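Local coordinates for nuclear and cytoplasmic polyadenylated RNA-binding protein PUB1 (Saccharomyces cerevisiae, PDB 3MD1), which binds polyadenylated RNA, preferring poly(U), may accompany mRNA from nucleus to cytoplasm, and is represented here by its second RRM domain, at residues G7-N10 / V11-D15. Sequence-based numbering, arbitrary orientation.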
loop_
_atom_site.group_PDB
_atom_site.type_symbol
_atom_site.label_atom_id
_atom_site.label_comp_id
_atom_site.label_asym_id
_atom_site.label_seq_id
_atom_site.Cartn_x
_atom_site.Cartn_y
_atom_site.Cartn_z
ATOM N N GLY A 7 1.734 -1.504 -4.895
ATOM C CA GLY A 7 1.490 -2.561 -5.875
ATOM C C GLY A 7 2.225 -3.877 -5.670
ATOM O O GLY A 7 3.091 -4.004 -4.788
ATOM N N ASP A 8 1.908 -4.834 -6.542
ATOM C CA ASP A 8 2.509 -6.165 -6.524
ATOM C C ASP A 8 2.206 -6.897 -5.232
ATOM O O ASP A 8 3.079 -7.552 -4.665
ATOM C CB ASP A 8 4.027 -6.095 -6.755
ATOM C CG ASP A 8 4.634 -7.453 -7.010
ATOM O OD1 ASP A 8 3.997 -8.268 -7.719
ATOM O OD2 ASP A 8 5.762 -7.697 -6.507
ATOM N N LEU A 9 0.960 -6.778 -4.772
ATOM C CA LEU A 9 0.539 -7.490 -3.574
ATOM C C LEU A 9 0.124 -8.899 -3.957
ATOM O O LEU A 9 -0.606 -9.098 -4.928
ATOM C CB LEU A 9 -0.630 -6.781 -2.875
ATOM C CG LEU A 9 -0.429 -5.364 -2.330
ATOM C CD1 LEU A 9 -1.712 -4.828 -1.673
ATOM C CD2 LEU A 9 0.718 -5.338 -1.339
ATOM N N ASN A 10 0.610 -9.873 -3.195
ATOM C CA ASN A 10 0.041 -11.217 -3.211
ATOM C C ASN A 10 -1.473 -11.109 -3.031
ATOM O O ASN A 10 -1.941 -10.338 -2.188
ATOM C CB ASN A 10 0.650 -12.028 -2.068
ATOM C CG ASN A 10 0.398 -13.528 -2.194
ATOM O OD1 ASN A 10 -0.704 -13.967 -2.522
ATOM N ND2 ASN A 10 1.422 -14.315 -1.906
ATOM N N VAL A 11 -2.239 -11.858 -3.821
ATOM C CA VAL A 11 -3.705 -11.840 -3.669
ATOM C C VAL A 11 -4.199 -12.324 -2.298
ATOM O O VAL A 11 -5.375 -12.116 -1.959
ATOM C CB VAL A 11 -4.451 -12.615 -4.785
ATOM C CG1 VAL A 11 -4.368 -11.850 -6.127
ATOM C CG2 VAL A 11 -3.941 -14.052 -4.892
ATOM N N ASN A 12 -3.318 -12.961 -1.522
ATOM C CA ASN A 12 -3.647 -13.359 -0.150
ATOM C C ASN A 12 -3.445 -12.242 0.881
ATOM O O ASN A 12 -3.708 -12.436 2.065
ATOM C CB ASN A 12 -2.902 -14.646 0.263
ATOM C CG ASN A 12 -1.423 -14.409 0.608
ATOM O OD1 ASN A 12 -0.899 -13.300 0.487
ATOM N ND2 ASN A 12 -0.750 -15.466 1.034
ATOM N N VAL A 13 -2.985 -11.074 0.428
ATOM C CA VAL A 13 -2.805 -9.951 1.343
ATOM C C VAL A 13 -4.141 -9.248 1.542
ATOM O O VAL A 13 -4.714 -8.710 0.591
ATOM C CB VAL A 13 -1.728 -8.951 0.839
ATOM C CG1 VAL A 13 -1.767 -7.664 1.646
ATOM C CG2 VAL A 13 -0.331 -9.586 0.919
ATOM N N ASP A 14 -4.647 -9.287 2.772
ATOM C CA ASP A 14 -5.878 -8.575 3.108
ATOM C C ASP A 14 -5.551 -7.261 3.821
ATOM O O ASP A 14 -4.372 -6.919 3.995
ATOM C CB ASP A 14 -6.815 -9.458 3.954
ATOM C CG ASP A 14 -6.147 -10.020 5.195
ATOM O OD1 ASP A 14 -5.006 -9.617 5.538
ATOM O OD2 ASP A 14 -6.773 -10.886 5.844
ATOM N N ASP A 15 -6.589 -6.520 4.212
ATOM C CA ASP A 15 -6.397 -5.231 4.877
ATOM C C ASP A 15 -5.505 -5.370 6.105
ATOM O O ASP A 15 -4.591 -4.576 6.296
ATOM C CB ASP A 15 -7.736 -4.614 5.289
ATOM C CG ASP A 15 -8.495 -4.009 4.120
ATOM O OD1 ASP A 15 -7.886 -3.819 3.046
ATOM O OD2 ASP A 15 -9.703 -3.717 4.286
HETATM O O HOH W 1 -3.943 -8.442 -2.108
#
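Asn10 O is gripped twice: the backbone N of Val13 donates to it at 2.9 Å, and a water donates to it at 2.8 Å. The same water gives its other hydrogen to Val13 O, also at 2.8 Å, so it bridges the two carbonyls beside the direct bond. The backbone bond closes a type I beta turn from Asn10 to Val13. Within the turn the side chain of Asn10 makes a second link, its OD1 accepting the backbone N-H of Asn12 at 3.0 Å in a nearly straight bond (168° at the hydrogen). With CG anti to the backbone N (chi1 -166°), the Asn10 amide folds over the start of the turn and makes an Asx turn; with the backbone bond the two form an Asx motif. The Asn12 amide crosses over the face of the Asn10 amide, the planes stacked and 14° apart, with Asn12 OD1 lying 3.0 Å from Asn10 CG. Both amides also reach Asn69: Asn10 ND2 donates to its backbone O, and Asn12 OD1 accepts from its ND2. Without the Asn10 amide, as with an alanine here, the N-H of Asn12 would probably lose its acceptor, Asn69 O this donor, and the Asn12 amide its stacking partner. Leu9 CD1 lies 4.4 Å from Val13 CG1, a loose apolar contact between buried side chains, and Leu9 also rests on Leu73 of strand 71-77. The turn leads to Asp14, the N-cap of helix 15-22, and belongs to the loop that joins strand 2-7, the first of the RRM fold, to that helix.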